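Long-range contact in uncharacterized hypothetical protein FTT_1539c (Francisella tularensis subsp. tularensis, PDB 4QVR), which is of unknown function but carries a predicted signal sequence and a DUF6844 domain: residues A348-R361 with E438-P450. Sequence-based numbering, arbitrary orientation. Where two conformers were deposited one is given.
Sequences AGDYGYKQAAIMAR and ENIVYGVVLKWDP
Tyr-353 and Tyr-442 have the same first torsion, CG anti to the carbonyl carbon and beside the backbone N (chi1 near -60° in both), and with it their rings meet as a T-shaped pair. The setting is an alpha+beta arrangement, a helix packed on one face of an antiparallel four-stranded sheet: the 349-361 part of helix 349-370 crosses the inner strand 440-448 at -51°. Tyr-442 presents its edge to the face of Tyr-353, with planes at 72° and CD1 of Tyr-442 3.7 Å from CZ of Tyr-353. Arg-429, on the neighbouring strand 424-433, makes a cation-pi contact with the Tyr-353 ring.

Small residues let the helix come close to the strand. The Tyr-442 ring runs along the first helical turn, where CE1 lies 3.5 Å from CA of Gly-349 and CD2 3.7 Å from CA of Gly-352. Gly-352, with no side chain, lets the ring lie close against the helix backbone. One turn on, the short methyl of Ala-356 sits over the strand backbone, its CB 4.0 Å from CA of Gly-443.

Beyond the tyrosines the contact is aliphatic, as suits a buried helix-sheet face. The branched Val-444 spreads two ways: CG1 lies at the edge of the Tyr-353 ring, near its CD1, and beside the Tyr-353 O, while CG2 packs under Ala-356, 3.5 Å from its O. That oxygen already accepts the helical bond from Ala-360 N, so the methyl lies beside a polar atom that has its partner. Leu-446 reaches farther along the helix, where its CD1 touches CB of Ala-360 at 3.7 Å.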
loop_
_atom_site.group_PDB
_atom_site.type_symbol
_atom_site.label_atom_id
_atom_site.label_comp_id
_atom_site.label_asym_id
_atom_site.label_seq_id
_atom_site.Cartn_x
_atom_site.Cartn_y
_atom_site.Cartn_z
ATOM N N ALA A 348 16.532 -23.698 12.877
ATOM C CA ALA A 348 16.473 -22.518 12.013
ATOM C C ALA A 348 15.197 -21.673 12.192
ATOM O O ALA A 348 15.045 -20.630 11.545
ATOM C CB ALA A 348 16.616 -22.941 10.562
ATOM N N GLY A 349 14.272 -22.137 13.032
ATOM C CA GLY A 349 13.071 -21.375 13.321
ATOM C C GLY A 349 13.510 -20.058 13.929
ATOM O O GLY A 349 13.072 -18.993 13.500
ATOM N N ASP A 350 14.396 -20.145 14.921
ATOM C CA ASP A 350 14.961 -18.970 15.582
ATOM C C ASP A 350 15.213 -17.881 14.533
ATOM O O ASP A 350 14.797 -16.735 14.689
ATOM C CB ASP A 350 16.315 -19.306 16.250
ATOM C CG ASP A 350 16.254 -20.532 17.173
ATOM O OD1 ASP A 350 15.138 -21.006 17.476
ATOM O OD2 ASP A 350 17.335 -21.024 17.592
ATOM N N TYR A 351 15.881 -18.273 13.453
ATOM C CA TYR A 351 16.272 -17.347 12.396
ATOM C C TYR A 351 15.163 -16.886 11.446
ATOM O O TYR A 351 15.171 -15.738 10.994
ATOM C CB TYR A 351 17.417 -17.953 11.585
ATOM C CG TYR A 351 18.012 -16.973 10.613
ATOM C CD1 TYR A 351 18.673 -15.837 11.074
ATOM C CD2 TYR A 351 17.927 -17.177 9.238
ATOM C CE1 TYR A 351 19.219 -14.920 10.196
ATOM C CE2 TYR A 351 18.478 -16.268 8.348
ATOM C CZ TYR A 351 19.124 -15.141 8.832
ATOM O OH TYR A 351 19.679 -14.229 7.960
ATOM N N GLY A 352 14.240 -17.778 11.119
ATOM C CA GLY A 352 13.156 -17.447 10.223
ATOM C C GLY A 352 12.231 -16.398 10.813
ATOM O O GLY A 352 11.834 -15.436 10.136
ATOM N N TYR A 353 11.883 -16.580 12.078
ATOM C CA TYR A 353 11.022 -15.628 12.747
ATOM C C TYR A 353 11.702 -14.269 12.848
ATOM O O TYR A 353 11.050 -13.245 12.672
ATOM C CB TYR A 353 10.586 -16.138 14.121
ATOM C CG TYR A 353 9.795 -17.427 14.029
ATOM C CD1 TYR A 353 8.558 -17.446 13.415
ATOM C CD2 TYR A 353 10.276 -18.616 14.569
ATOM C CE1 TYR A 353 7.828 -18.605 13.318
ATOM C CE2 TYR A 353 9.541 -19.785 14.477
ATOM C CZ TYR A 353 8.317 -19.763 13.847
ATOM O OH TYR A 353 7.564 -20.898 13.733
ATOM N N LYS A 354 13.009 -14.254 13.105
ATOM C CA LYS A 354 13.740 -12.998 13.198
ATOM C C LYS A 354 13.647 -12.245 11.867
ATOM O O LYS A 354 13.305 -11.076 11.861
ATOM C CB LYS A 354 15.212 -13.223 13.539
ATOM C CG LYS A 354 15.979 -11.932 13.796
ATOM C CD LYS A 354 17.478 -12.079 13.524
ATOM C CE LYS A 354 18.154 -13.173 14.339
ATOM N NZ LYS A 354 18.134 -12.906 15.803
ATOM N N GLN A 355 13.954 -12.912 10.752
ATOM C CA GLN A 355 13.897 -12.261 9.432
ATOM C C GLN A 355 12.502 -11.931 8.971
ATOM O O GLN A 355 12.325 -11.026 8.150
ATOM C CB GLN A 355 14.669 -13.030 8.358
ATOM C CG GLN A 355 16.168 -12.781 8.495
ATOM C CD GLN A 355 16.963 -13.182 7.275
ATOM O OE1 GLN A 355 17.894 -12.476 6.873
ATOM N NE2 GLN A 355 16.599 -14.306 6.666
ATOM N N ALA A 356 11.517 -12.655 9.494
ATOM C CA ALA A 356 10.130 -12.367 9.199
ATOM C C ALA A 356 9.759 -11.044 9.874
ATOM O O ALA A 356 8.947 -10.290 9.357
ATOM C CB ALA A 356 9.224 -13.498 9.671
ATOM N N ALA A 357 10.350 -10.766 11.032
ATOM C CA ALA A 357 10.103 -9.494 11.738
ATOM C C ALA A 357 10.766 -8.317 11.014
ATOM O O ALA A 357 10.326 -7.190 11.129
ATOM C CB ALA A 357 10.587 -9.570 13.170
ATOM N N ILE A 358 11.827 -8.586 10.271
ATOM C CA ILE A 358 12.490 -7.549 9.494
ATOM C C ILE A 358 11.533 -7.026 8.437
ATOM O O ILE A 358 11.437 -5.808 8.246
ATOM C CB ILE A 358 13.757 -8.079 8.769
ATOM C CG1 ILE A 358 14.853 -8.470 9.771
ATOM C CG2 ILE A 358 14.319 -7.035 7.811
ATOM C CD1 ILE A 358 16.082 -9.107 9.127
HETATM N N MSE A 359 10.835 -7.939 7.748
HETATM C CA MSE A 359 9.910 -7.553 6.686
HETATM C C MSE A 359 8.701 -6.881 7.286
HETATM O O MSE A 359 8.260 -5.855 6.782
HETATM C CB MSE A 359 9.499 -8.715 5.771
HETATM C CG MSE A 359 10.677 -9.447 5.090
HETATM SE SE MSE A 359 11.735 -8.316 3.852
HETATM C CE MSE A 359 12.688 -9.691 2.819
ATOM N N ALA A 360 8.163 -7.434 8.370
ATOM C CA ALA A 360 6.990 -6.851 9.015
ATOM C C ALA A 360 7.264 -5.414 9.457
ATOM O O ALA A 360 6.408 -4.533 9.318
ATOM C CB ALA A 360 6.547 -7.703 10.190
ATOM N N ARG A 361 8.476 -5.179 9.950
ATOM C CA ARG A 361 8.875 -3.870 10.399
ATOM C C ARG A 361 8.985 -2.913 9.215
ATOM O O ARG A 361 8.519 -1.778 9.293
ATOM C CB ARG A 361 10.208 -3.953 11.133
ATOM C CG ARG A 361 10.613 -2.654 11.801
ATOM C CD ARG A 361 12.005 -2.716 12.403
ATOM N NE ARG A 361 12.322 -1.429 13.013
ATOM C CZ ARG A 361 12.722 -0.352 12.340
ATOM N NH1 ARG A 361 12.865 -0.381 11.015
ATOM N NH2 ARG A 361 12.967 0.769 12.996
ATOM N N GLU A 438 11.588 -29.021 0.139
ATOM C CA GLU A 438 12.116 -29.175 1.493
ATOM C C GLU A 438 12.191 -27.809 2.177
ATOM O O GLU A 438 12.589 -27.702 3.337
ATOM C CB GLU A 438 13.501 -29.824 1.454
ATOM C CG GLU A 438 14.101 -30.122 2.828
ATOM C CD GLU A 438 15.441 -30.834 2.755
ATOM O OE1 GLU A 438 16.032 -31.107 3.823
ATOM O OE2 GLU A 438 15.907 -31.122 1.634
ATOM N N ASN A 439 11.793 -26.763 1.461
ATOM C CA ASN A 439 11.838 -25.417 2.002
ATOM C C ASN A 439 10.708 -25.118 2.976
ATOM O O ASN A 439 9.622 -25.706 2.919
ATOM C CB ASN A 439 11.852 -24.380 0.880
ATOM C CG ASN A 439 13.128 -24.427 0.062
ATOM O OD1 ASN A 439 13.907 -25.400 0.132
ATOM N ND2 ASN A 439 13.358 -23.376 -0.718
ATOM N N ILE A 440 10.987 -24.173 3.860
ATOM C CA ILE A 440 10.078 -23.792 4.895
ATOM C C ILE A 440 10.003 -22.284 4.955
ATOM O O ILE A 440 11.021 -21.601 4.828
ATOM C CB ILE A 440 10.582 -24.286 6.263
ATOM C CG1 ILE A 440 10.888 -25.784 6.203
ATOM C CG2 ILE A 440 9.573 -23.961 7.373
ATOM C CD1 ILE A 440 11.608 -26.293 7.429
ATOM N N VAL A 441 8.786 -21.784 5.153
ATOM C CA VAL A 441 8.538 -20.383 5.285
ATOM C C VAL A 441 8.050 -20.129 6.702
ATOM O O VAL A 441 7.207 -20.850 7.232
ATOM C CB VAL A 441 7.485 -19.913 4.267
ATOM C CG1 VAL A 441 7.267 -18.405 4.361
ATOM C CG2 VAL A 441 7.932 -20.308 2.870
ATOM N N TYR A 442 8.620 -19.114 7.323
ATOM C CA TYR A 442 8.241 -18.721 8.649
ATOM C C TYR A 442 7.554 -17.395 8.530
ATOM O O TYR A 442 7.797 -16.648 7.578
ATOM C CB TYR A 442 9.479 -18.578 9.520
ATOM C CG TYR A 442 10.242 -19.863 9.665
ATOM C CD1 TYR A 442 9.948 -20.749 10.685
ATOM C CD2 TYR A 442 11.241 -20.203 8.759
ATOM C CE1 TYR A 442 10.640 -21.938 10.814
ATOM C CE2 TYR A 442 11.939 -21.381 8.872
ATOM C CZ TYR A 442 11.639 -22.246 9.903
ATOM O OH TYR A 442 12.331 -23.419 10.014
ATOM N N GLY A 443 6.704 -17.077 9.487
ATOM C CA GLY A 443 6.025 -15.808 9.434
ATOM C C GLY A 443 5.682 -15.295 10.793
ATOM O O GLY A 443 5.672 -16.050 11.776
ATOM N N VAL A 444 5.425 -13.994 10.848
ATOM C CA VAL A 444 5.019 -13.329 12.076
ATOM C C VAL A 444 3.953 -12.309 11.747
ATOM O O VAL A 444 3.804 -11.887 10.580
ATOM C CB VAL A 444 6.184 -12.569 12.771
ATOM C CG1 VAL A 444 7.263 -13.528 13.251
ATOM C CG2 VAL A 444 6.784 -11.532 11.836
ATOM N N VAL A 445 3.210 -11.942 12.782
ATOM C CA VAL A 445 2.234 -10.877 12.723
ATOM C C VAL A 445 2.588 -10.003 13.897
ATOM O O VAL A 445 2.549 -10.450 15.056
ATOM C CB VAL A 445 0.788 -11.345 12.885
ATOM C CG1 VAL A 445 -0.141 -10.143 12.778
ATOM C CG2 VAL A 445 0.435 -12.398 11.835
ATOM N N LEU A 446 2.974 -8.772 13.600
ATOM C CA LEU A 446 3.370 -7.846 14.620
ATOM C C LEU A 446 2.236 -6.873 14.824
ATOM O O LEU A 446 1.483 -6.592 13.897
ATOM C CB LEU A 446 4.656 -7.110 14.227
ATOM C CG LEU A 446 5.931 -7.940 13.989
ATOM C CD1 LEU A 446 7.139 -7.024 13.828
ATOM C CD2 LEU A 446 6.208 -8.919 15.109
ATOM N N LYS A 447 2.106 -6.392 16.058
ATOM C CA LYS A 447 1.084 -5.418 16.416
ATOM C C LYS A 447 1.784 -4.168 16.941
ATOM O O LYS A 447 2.625 -4.251 17.840
ATOM C CB LYS A 447 0.144 -5.951 17.495
ATOM C CG LYS A 447 -0.937 -4.957 17.891
ATOM C CD LYS A 447 -1.577 -5.316 19.216
ATOM C CE LYS A 447 -2.567 -4.248 19.659
ATOM N NZ LYS A 447 -3.091 -4.465 21.039
ATOM N N TRP A 448 1.423 -3.028 16.359
ATOM C CA TRP A 448 1.967 -1.731 16.706
ATOM C C TRP A 448 0.837 -0.831 17.175
ATOM O O TRP A 448 -0.222 -0.775 16.547
ATOM C CB TRP A 448 2.637 -1.105 15.482
ATOM C CG TRP A 448 3.203 0.263 15.716
ATOM C CD1 TRP A 448 4.182 0.601 16.600
ATOM C CD2 TRP A 448 2.873 1.455 15.012
ATOM N NE1 TRP A 448 4.454 1.937 16.518
ATOM C CE2 TRP A 448 3.670 2.484 15.541
ATOM C CE3 TRP A 448 1.971 1.758 13.999
ATOM C CZ2 TRP A 448 3.584 3.797 15.091
ATOM C CZ3 TRP A 448 1.886 3.060 13.552
ATOM C CH2 TRP A 448 2.690 4.063 14.092
ATOM N N ASP A 449 1.085 -0.118 18.267
ATOM C CA ASP A 449 0.126 0.802 18.854
ATOM C C ASP A 449 0.684 2.220 18.750
ATOM O O ASP A 449 1.652 2.558 19.429
ATOM C CB ASP A 449 -0.148 0.409 20.316
ATOM C CG ASP A 449 -1.054 -0.823 20.431
ATOM O OD1 ASP A 449 -2.212 -0.748 19.961
ATOM O OD2 ASP A 449 -0.626 -1.847 21.015
ATOM N N PRO A 450 0.084 3.047 17.880
ATOM C CA PRO A 450 0.522 4.431 17.673
ATOM C C PRO A 450 -0.141 5.432 18.608
ATOM O O PRO A 450 0.542 6.068 19.412
ATOM C CB PRO A 450 0.099 4.709 16.237
ATOM C CG PRO A 450 -1.080 3.815 15.998
ATOM C CD PRO A 450 -1.002 2.665 16.957
#